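Local coordinates for purine-binding protein BAB2_0673 (Brucella melitensis biovar Abortus, PDB 3S99), which binds adenine and probably other purines such as guanine, and may deliver them to an ABC-type uptake system, at residues 128-142 with 248-260. Residues are numbered along the deposited sequence; the frame is centred on the assembly and turned at random.
Sequences YNARFYEGRYVQGVI and LTAVVDEWGPYYI
Tyr128 stands among three aromatic side chains, those of Trp255, Tyr258 and Tyr259. With chi1 at 67° its ring swings in between backbone N and C, toward helix 256-268. Tyr258 CE2 lies over one face, 3.5 Å from Tyr128 CG. The ring edge, through CD2, is turned to the face of the Trp255 six-membered ring in an offset edge-to-face pair, with planes at 81°. Tyr128 OH and Tyr259 OH share a hydrogen bond of 2.7 Å. Tyr259 OH also bonds His46, whose ring stacks on Trp255, while Tyr258 OH bonds Glu114.

Phe132 meets the same tryptophan and lies close to the ligand. A chi1 of -48° turns its ring away from its own carbonyl carbon and toward the end of the strand. Asp253 OD1 sits at the ring edge, in plane, 3.3 Å from Phe132 CE1. Phe132 CZ meets the Trp255 ring edge at CH2. The Phe132 side chain is about 5 Å from the bound adenine, and that of Asp253 about 3 Å from the side chain of adenine-binding Trp42.

Further along, helix 132-142 runs antiparallel to strand 248-253. Val251 fits against Gly135, where the CA atoms are 5.2 Å apart and no side chain intervenes. The extended Gln139 side chain brings its amide face over Val251 CG2, with OE1 3.2 Å from Val251 N. Ile142 CD1 touches Thr249 CG2 at 3.6 Å.

The contact joins the two lobes of a periplasmic-binding-protein-like fold, since strands 125-130 and 247-253 belong to different sheets. Both chain passages cross between lobes here, beside the purine site. The chemistry is mainly apolar and aromatic, and the shared hydroxyl bond, continued to His46, probably limits the movement of the Tyr128 and Tyr259 rings.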
ATOM      1  N   TYR A 128      -3.532   9.429   7.708  1.00 13.53           N
ATOM      2  CA  TYR A 128      -4.265   8.219   7.522  1.00 13.27           C
ATOM      3  C   TYR A 128      -3.396   7.164   6.879  1.00 14.03           C
ATOM      4  O   TYR A 128      -2.929   7.310   5.743  1.00 14.15           O
ATOM      5  CB  TYR A 128      -5.584   8.508   6.796  1.00 13.30           C
ATOM      6  CG  TYR A 128      -5.475   8.990   5.332  1.00 12.62           C
ATOM      7  CD1 TYR A 128      -5.223  10.318   5.029  1.00 11.98           C
ATOM      8  CD2 TYR A 128      -5.635   8.100   4.273  1.00 10.46           C
ATOM      9  CE1 TYR A 128      -5.135  10.747   3.708  1.00 10.51           C
ATOM     10  CE2 TYR A 128      -5.540   8.512   2.968  1.00 11.72           C
ATOM     11  CZ  TYR A 128      -5.307   9.850   2.685  1.00 10.74           C
ATOM     12  OH  TYR A 128      -5.234  10.278   1.380  1.00 14.34           O
ATOM     13  N   ASN A 129      -3.163   6.096   7.645  1.00 14.65           N
ATOM     14  CA  ASN A 129      -2.294   5.002   7.248  1.00 15.21           C
ATOM     15  C   ASN A 129      -3.065   3.671   7.208  1.00 15.38           C
ATOM     16  O   ASN A 129      -4.036   3.496   7.940  1.00 15.98           O
ATOM     17  CB  ASN A 129      -1.098   4.952   8.237  1.00 16.05           C
ATOM     18  CG  ASN A 129       0.075   4.149   7.700  1.00 17.34           C
ATOM     19  OD1 ASN A 129       0.056   3.754   6.539  1.00 16.63           O
ATOM     20  ND2 ASN A 129       1.117   3.928   8.539  1.00 17.86           N
ATOM     21  N   ALA A 130      -2.661   2.759   6.320  1.00 15.28           N
ATOM     22  CA  ALA A 130      -3.299   1.449   6.180  1.00 15.29           C
ATOM     23  C   ALA A 130      -2.286   0.384   6.492  1.00 14.81           C
ATOM     24  O   ALA A 130      -1.135   0.499   6.078  1.00 14.68           O
ATOM     25  CB  ALA A 130      -3.835   1.231   4.761  1.00 15.20           C
ATOM     26  N   ARG A 131      -2.713  -0.669   7.189  1.00 14.46           N
ATOM     27  CA  ARG A 131      -1.839  -1.806   7.452  1.00 14.60           C
ATOM     28  C   ARG A 131      -1.739  -2.711   6.212  1.00 15.03           C
ATOM     29  O   ARG A 131      -2.215  -3.862   6.237  1.00 14.77           O
ATOM     30  CB  ARG A 131      -2.369  -2.626   8.626  1.00 14.67           C
ATOM     31  CG  ARG A 131      -2.465  -1.852   9.921  1.00 16.14           C
ATOM     32  CD  ARG A 131      -2.788  -2.760  11.110  1.00 18.34           C
ATOM     33  NE  ARG A 131      -2.981  -1.963  12.315  1.00 17.39           N
ATOM     34  CZ  ARG A 131      -2.027  -1.583  13.161  1.00 16.99           C
ATOM     35  NH1 ARG A 131      -0.774  -1.964  12.995  1.00 17.84           N
ATOM     36  NH2 ARG A 131      -2.331  -0.807  14.207  1.00 16.28           N
ATOM     37  N   PHE A 132      -1.127  -2.195   5.140  1.00 13.83           N
ATOM     38  CA  PHE A 132      -1.001  -2.972   3.919  1.00 13.79           C
ATOM     39  C   PHE A 132      -0.335  -4.343   4.141  1.00 13.47           C
ATOM     40  O   PHE A 132      -0.623  -5.303   3.451  1.00 13.35           O
ATOM     41  CB  PHE A 132      -0.166  -2.238   2.877  1.00 14.12           C
ATOM     42  CG  PHE A 132      -0.546  -0.792   2.665  1.00 14.08           C
ATOM     43  CD1 PHE A 132      -1.693  -0.453   1.977  1.00 13.80           C
ATOM     44  CD2 PHE A 132       0.261   0.224   3.137  1.00 15.07           C
ATOM     45  CE1 PHE A 132      -2.016   0.861   1.769  1.00 15.06           C
ATOM     46  CE2 PHE A 132      -0.062   1.560   2.909  1.00 15.38           C
ATOM     47  CZ  PHE A 132      -1.215   1.864   2.228  1.00 14.64           C
ATOM     48  N   TYR A 133       0.572  -4.412   5.092  1.00 13.79           N
ATOM     49  CA  TYR A 133       1.322  -5.637   5.399  1.00 14.30           C
ATOM     50  C   TYR A 133       0.403  -6.794   5.833  1.00 14.49           C
ATOM     51  O   TYR A 133       0.823  -7.958   5.810  1.00 16.60           O
ATOM     52  CB  TYR A 133       2.397  -5.351   6.467  1.00 13.98           C
ATOM     53  CG  TYR A 133       1.815  -5.094   7.846  1.00 13.95           C
ATOM     54  CD1 TYR A 133       1.677  -3.815   8.342  1.00 14.47           C
ATOM     55  CD2 TYR A 133       1.364  -6.150   8.636  1.00 16.69           C
ATOM     56  CE1 TYR A 133       1.113  -3.591   9.610  1.00 16.64           C
ATOM     57  CE2 TYR A 133       0.796  -5.930   9.883  1.00 18.11           C
ATOM     58  CZ  TYR A 133       0.690  -4.647  10.358  1.00 18.43           C
ATOM     59  OH  TYR A 133       0.108  -4.471  11.579  1.00 22.66           O
ATOM     60  N   GLU A 134      -0.842  -6.503   6.197  1.00 13.73           N
ATOM     61  CA  GLU A 134      -1.787  -7.555   6.506  1.00 14.14           C
ATOM     62  C   GLU A 134      -2.130  -8.337   5.246  1.00 14.12           C
ATOM     63  O   GLU A 134      -2.125  -9.559   5.266  1.00 13.86           O
ATOM     64  CB  GLU A 134      -3.042  -7.005   7.180  1.00 14.60           C
ATOM     65  CG  GLU A 134      -2.807  -6.520   8.606  1.00 16.16           C
ATOM     66  CD  GLU A 134      -4.082  -5.999   9.301  1.00 15.80           C
ATOM     67  OE1 GLU A 134      -5.037  -5.664   8.599  1.00 19.90           O
ATOM     68  OE2 GLU A 134      -4.120  -5.918  10.554  1.00 20.81           O
ATOM     69  N   GLY A 135      -2.334  -7.625   4.128  1.00 13.93           N
ATOM     70  CA  GLY A 135      -2.544  -8.240   2.823  1.00 12.88           C
ATOM     71  C   GLY A 135      -1.315  -8.966   2.340  1.00 13.20           C
ATOM     72  O   GLY A 135      -1.416 -10.001   1.702  1.00 14.14           O
ATOM     73  N   ARG A 136      -0.141  -8.433   2.634  1.00 12.34           N
ATOM     74  CA  ARG A 136       1.085  -9.080   2.221  1.00 12.00           C
ATOM     75  C   ARG A 136       1.204 -10.482   2.831  1.00 12.26           C
ATOM     76  O   ARG A 136       1.753 -11.393   2.207  1.00 12.65           O
ATOM     77  CB  ARG A 136       2.282  -8.262   2.668  1.00 11.82           C
ATOM     78  CG  ARG A 136       2.394  -6.908   1.982  1.00 13.34           C
ATOM     79  CD  ARG A 136       2.893  -7.061   0.582  1.00 13.58           C
ATOM     80  NE  ARG A 136       3.041  -5.747  -0.045  1.00 14.94           N
ATOM     81  CZ  ARG A 136       3.301  -5.535  -1.321  1.00 12.21           C
ATOM     82  NH1 ARG A 136       3.422  -6.532  -2.174  1.00 13.83           N
ATOM     83  NH2 ARG A 136       3.429  -4.284  -1.744  1.00 14.89           N
ATOM     84  N   TYR A 137       0.721 -10.648   4.056  1.00 11.54           N
ATOM     85  CA  TYR A 137       0.854 -11.920   4.737  1.00 12.44           C
ATOM     86  C   TYR A 137       0.066 -12.979   4.008  1.00 12.21           C
ATOM     87  O   TYR A 137       0.595 -14.045   3.707  1.00 12.73           O
ATOM     88  CB  TYR A 137       0.424 -11.809   6.193  1.00 12.54           C
ATOM     89  CG  TYR A 137       0.711 -13.038   7.000  1.00 14.57           C
ATOM     90  CD1 TYR A 137      -0.256 -14.031   7.138  1.00 17.08           C
ATOM     91  CD2 TYR A 137       1.939 -13.209   7.646  1.00 15.75           C
ATOM     92  CE1 TYR A 137      -0.019 -15.141   7.885  1.00 17.69           C
ATOM     93  CE2 TYR A 137       2.175 -14.308   8.419  1.00 16.10           C
ATOM     94  CZ  TYR A 137       1.206 -15.272   8.523  1.00 17.45           C
ATOM     95  OH  TYR A 137       1.439 -16.382   9.259  1.00 20.08           O
ATOM     96  N   VAL A 138      -1.184 -12.665   3.684  1.00 11.48           N
ATOM     97  CA  VAL A 138      -2.010 -13.515   2.886  1.00 11.81           C
ATOM     98  C   VAL A 138      -1.367 -13.865   1.545  1.00 13.13           C
ATOM     99  O   VAL A 138      -1.364 -15.015   1.135  1.00 12.54           O
ATOM    100  CB  VAL A 138      -3.383 -12.863   2.588  1.00 12.25           C
ATOM    101  CG1 VAL A 138      -4.263 -13.862   1.911  1.00 13.27           C
ATOM    102  CG2 VAL A 138      -4.033 -12.331   3.860  1.00 11.58           C
ATOM    103  N   GLN A 139      -0.788 -12.864   0.859  1.00 13.77           N
ATOM    104  CA  GLN A 139      -0.131 -13.153  -0.402  1.00 13.68           C
ATOM    105  C   GLN A 139       1.056 -14.089  -0.218  1.00 14.84           C
ATOM    106  O   GLN A 139       1.368 -14.879  -1.106  1.00 16.07           O
ATOM    107  CB  GLN A 139       0.273 -11.829  -1.126  1.00 13.64           C
ATOM    108  CG  GLN A 139      -0.955 -11.000  -1.457  1.00 12.27           C
ATOM    109  CD  GLN A 139      -0.754  -9.745  -2.292  1.00 13.50           C
ATOM    110  OE1 GLN A 139      -1.706  -9.305  -2.929  1.00 13.28           O
ATOM    111  NE2 GLN A 139       0.445  -9.138  -2.261  1.00 11.26           N
ATOM    112  N   GLY A 140       1.760 -13.977   0.901  1.00 14.24           N
ATOM    113  CA  GLY A 140       2.915 -14.817   1.149  1.00 14.61           C
ATOM    114  C   GLY A 140       2.475 -16.260   1.321  1.00 15.55           C
ATOM    115  O   GLY A 140       3.092 -17.187   0.777  1.00 15.82           O
ATOM    116  N   VAL A 141       1.384 -16.450   2.062  1.00 15.75           N
ATOM    117  CA  VAL A 141       0.803 -17.784   2.233  1.00 16.12           C
ATOM    118  C   VAL A 141       0.492 -18.374   0.852  1.00 17.29           C
ATOM    119  O   VAL A 141       0.849 -19.514   0.555  1.00 17.89           O
ATOM    120  CB  VAL A 141      -0.455 -17.739   3.105  1.00 16.07           C
ATOM    121  CG1 VAL A 141      -1.165 -19.097   3.088  1.00 15.02           C
ATOM    122  CG2 VAL A 141      -0.085 -17.322   4.549  1.00 14.31           C
ATOM    123  N   ILE A 142      -0.172 -17.590   0.012  1.00 18.25           N
ATOM    124  CA  ILE A 142      -0.567 -18.054  -1.321  1.00 18.57           C
ATOM    125  C   ILE A 142       0.673 -18.366  -2.140  1.00 19.03           C
ATOM    126  O   ILE A 142       0.737 -19.405  -2.791  1.00 19.33           O
ATOM    127  CB  ILE A 142      -1.438 -17.007  -2.081  1.00 18.60           C
ATOM    128  CG1 ILE A 142      -2.804 -16.801  -1.368  1.00 20.17           C
ATOM    129  CG2 ILE A 142      -1.663 -17.449  -3.501  1.00 18.36           C
ATOM    130  CD1 ILE A 142      -3.493 -15.440  -1.681  1.00 16.59           C
ATOM    131  N   LEU A 248      -3.348 -13.734  -8.886  1.00 18.99           N
ATOM    132  CA  LEU A 248      -3.818 -14.630  -7.812  1.00 17.98           C
ATOM    133  C   LEU A 248      -4.779 -13.896  -6.881  1.00 17.98           C
ATOM    134  O   LEU A 248      -5.793 -14.431  -6.465  1.00 19.38           O
ATOM    135  CB  LEU A 248      -2.624 -15.145  -7.037  1.00 17.58           C
ATOM    136  CG  LEU A 248      -1.655 -16.024  -7.845  1.00 18.34           C
ATOM    137  CD1 LEU A 248      -0.283 -16.101  -7.200  1.00 17.14           C
ATOM    138  CD2 LEU A 248      -2.238 -17.432  -8.036  1.00 18.44           C
ATOM    139  N   THR A 249      -4.434 -12.662  -6.552  1.00 17.64           N
ATOM    140  CA  THR A 249      -5.270 -11.754  -5.786  1.00 17.24           C
ATOM    141  C   THR A 249      -4.518 -10.428  -5.748  1.00 17.03           C
ATOM    142  O   THR A 249      -3.530 -10.245  -6.464  1.00 14.99           O
ATOM    143  CB  THR A 249      -5.570 -12.268  -4.325  1.00 17.94           C
ATOM    144  OG1 THR A 249      -6.455 -11.361  -3.661  1.00 16.44           O
ATOM    145  CG2 THR A 249      -4.289 -12.438  -3.503  1.00 14.79           C
ATOM    146  N   ALA A 250      -4.979  -9.516  -4.909  1.00 17.18           N
ATOM    147  CA  ALA A 250      -4.353  -8.214  -4.761  1.00 16.78           C
ATOM    148  C   ALA A 250      -4.719  -7.639  -3.401  1.00 16.71           C
ATOM    149  O   ALA A 250      -5.786  -7.895  -2.914  1.00 17.38           O
ATOM    150  CB  ALA A 250      -4.803  -7.266  -5.864  1.00 16.97           C
ATOM    151  N   VAL A 251      -3.820  -6.850  -2.816  1.00 16.29           N
ATOM    152  CA  VAL A 251      -4.103  -6.073  -1.621  1.00 15.38           C
ATOM    153  C   VAL A 251      -4.758  -4.747  -2.036  1.00 16.77           C
ATOM    154  O   VAL A 251      -4.089  -3.877  -2.566  1.00 17.42           O
ATOM    155  CB  VAL A 251      -2.809  -5.808  -0.857  1.00 15.28           C
ATOM    156  CG1 VAL A 251      -3.088  -5.083   0.498  1.00 14.41           C
ATOM    157  CG2 VAL A 251      -2.070  -7.132  -0.597  1.00 14.35           C
ATOM    158  N   VAL A 252      -6.065  -4.601  -1.775  1.00 17.05           N
ATOM    159  CA  VAL A 252      -6.853  -3.520  -2.315  1.00 17.36           C
ATOM    160  C   VAL A 252      -7.031  -2.479  -1.224  1.00 16.78           C
ATOM    161  O   VAL A 252      -7.331  -2.805  -0.086  1.00 16.45           O
ATOM    162  CB  VAL A 252      -8.230  -3.986  -2.834  1.00 18.97           C
ATOM    163  CG1 VAL A 252      -9.115  -2.774  -3.288  1.00 19.46           C
ATOM    164  CG2 VAL A 252      -8.067  -4.995  -3.996  1.00 18.92           C
ATOM    165  N   ASP A 253      -6.826  -1.223  -1.594  1.00 16.48           N
ATOM    166  CA  ASP A 253      -6.868  -0.103  -0.656  1.00 16.24           C
ATOM    167  C   ASP A 253      -8.254   0.501  -0.769  1.00 17.16           C
ATOM    168  O   ASP A 253      -8.605   0.983  -1.851  1.00 18.06           O
ATOM    169  CB  ASP A 253      -5.845   0.948  -1.062  1.00 15.64           C
ATOM    170  CG  ASP A 253      -4.428   0.428  -1.018  1.00 15.84           C
ATOM    171  OD1 ASP A 253      -4.180  -0.560  -0.304  1.00 13.81           O
ATOM    172  OD2 ASP A 253      -3.556   1.033  -1.659  1.00 12.62           O
ATOM    173  N   GLU A 254      -9.030   0.506   0.317  1.00 17.51           N
ATOM    174  CA  GLU A 254     -10.401   1.049   0.226  1.00 19.00           C
ATOM    175  C   GLU A 254     -10.505   2.462   0.849  1.00 17.89           C
ATOM    176  O   GLU A 254     -10.911   2.634   1.982  1.00 16.42           O
ATOM    177  CB  GLU A 254     -11.411   0.084   0.841  1.00 20.43           C
ATOM    178  CG  GLU A 254     -11.596  -1.228   0.054  1.00 25.89           C
ATOM    179  CD  GLU A 254     -12.293  -1.039  -1.309  1.00 29.94           C
ATOM    180  OE1 GLU A 254     -13.086  -0.085  -1.517  1.00 32.67           O
ATOM    181  OE2 GLU A 254     -12.013  -1.864  -2.198  1.00 35.31           O
ATOM    182  N   TRP A 255     -10.167   3.478   0.076  1.00 16.72           N
ATOM    183  CA  TRP A 255     -10.122   4.820   0.636  1.00 16.44           C
ATOM    184  C   TRP A 255     -11.482   5.505   0.669  1.00 16.28           C
ATOM    185  O   TRP A 255     -11.679   6.469   1.396  1.00 15.58           O
ATOM    186  CB  TRP A 255      -9.148   5.683  -0.136  1.00 15.76           C
ATOM    187  CG  TRP A 255      -7.768   5.108  -0.376  1.00 15.66           C
ATOM    188  CD1 TRP A 255      -7.243   4.747  -1.579  1.00 16.64           C
ATOM    189  CD2 TRP A 255      -6.736   4.868   0.597  1.00 14.98           C
ATOM    190  NE1 TRP A 255      -5.944   4.330  -1.423  1.00 15.85           N
ATOM    191  CE2 TRP A 255      -5.625   4.368  -0.091  1.00 15.11           C
ATOM    192  CE3 TRP A 255      -6.664   4.984   1.997  1.00 14.23           C
ATOM    193  CZ2 TRP A 255      -4.442   4.039   0.556  1.00 15.35           C
ATOM    194  CZ3 TRP A 255      -5.509   4.656   2.622  1.00 14.90           C
ATOM    195  CH2 TRP A 255      -4.411   4.179   1.920  1.00 14.63           C
ATOM    196  N   GLY A 256     -12.426   5.027  -0.129  1.00 17.04           N
ATOM    197  CA  GLY A 256     -13.673   5.772  -0.369  1.00 17.30           C
ATOM    198  C   GLY A 256     -14.498   6.097   0.862  1.00 17.22           C
ATOM    199  O   GLY A 256     -14.872   7.245   1.061  1.00 18.06           O
ATOM    200  N   PRO A 257     -14.795   5.087   1.687  1.00 17.51           N
ATOM    201  CA  PRO A 257     -15.557   5.378   2.901  1.00 17.79           C
ATOM    202  C   PRO A 257     -14.862   6.379   3.810  1.00 17.06           C
ATOM    203  O   PRO A 257     -15.515   7.236   4.384  1.00 18.52           O
ATOM    204  CB  PRO A 257     -15.702   3.996   3.560  1.00 18.22           C
ATOM    205  CG  PRO A 257     -15.714   3.014   2.327  1.00 18.86           C
ATOM    206  CD  PRO A 257     -14.662   3.634   1.425  1.00 17.43           C
ATOM    207  N   TYR A 258     -13.537   6.312   3.893  1.00 15.99           N
ATOM    208  CA  TYR A 258     -12.772   7.247   4.707  1.00 15.31           C
ATOM    209  C   TYR A 258     -12.886   8.666   4.145  1.00 14.82           C
ATOM    210  O   TYR A 258     -13.169   9.631   4.876  1.00 15.33           O
ATOM    211  CB  TYR A 258     -11.289   6.804   4.793  1.00 14.96           C
ATOM    212  CG  TYR A 258     -10.468   7.751   5.654  1.00 14.29           C
ATOM    213  CD1 TYR A 258     -10.612   7.742   7.040  1.00 16.76           C
ATOM    214  CD2 TYR A 258      -9.601   8.671   5.097  1.00 16.03           C
ATOM    215  CE1 TYR A 258      -9.922   8.618   7.852  1.00 17.31           C
ATOM    216  CE2 TYR A 258      -8.879   9.572   5.919  1.00 14.67           C
ATOM    217  CZ  TYR A 258      -9.063   9.542   7.293  1.00 14.65           C
ATOM    218  OH  TYR A 258      -8.386  10.376   8.141  1.00 15.02           O
ATOM    219  N   TYR A 259     -12.724   8.801   2.836  1.00 14.38           N
ATOM    220  CA  TYR A 259     -12.819  10.121   2.198  1.00 14.14           C
ATOM    221  C   TYR A 259     -14.213  10.724   2.384  1.00 15.02           C
ATOM    222  O   TYR A 259     -14.364  11.901   2.642  1.00 14.61           O
ATOM    223  CB  TYR A 259     -12.471  10.016   0.707  1.00 14.20           C
ATOM    224  CG  TYR A 259     -10.993   9.730   0.428  1.00 14.54           C
ATOM    225  CD1 TYR A 259     -10.044   9.717   1.459  1.00 13.66           C
ATOM    226  CD2 TYR A 259     -10.545   9.509  -0.867  1.00 15.99           C
ATOM    227  CE1 TYR A 259      -8.712   9.476   1.209  1.00 14.13           C
ATOM    228  CE2 TYR A 259      -9.179   9.273  -1.130  1.00 14.04           C
ATOM    229  CZ  TYR A 259      -8.285   9.266  -0.092  1.00 14.94           C
ATOM    230  OH  TYR A 259      -6.964   9.046  -0.328  1.00 13.05           O
ATOM    231  N   ILE A 260     -15.239   9.905   2.249  1.00 16.80           N
ATOM    232  CA  ILE A 260     -16.601  10.385   2.452  1.00 17.44           C
ATOM    233  C   ILE A 260     -16.775  10.843   3.913  1.00 18.38           C
ATOM    234  O   ILE A 260     -17.284  11.929   4.151  1.00 19.48           O
ATOM    235  CB  ILE A 260     -17.616   9.302   2.050  1.00 18.12           C
ATOM    236  CG1 ILE A 260     -17.611   9.131   0.519  1.00 19.65           C
ATOM    237  CG2 ILE A 260     -19.051   9.659   2.567  1.00 19.30           C
ATOM    238  CD1 ILE A 260     -18.137   7.807   0.016  1.00 20.09           C
TER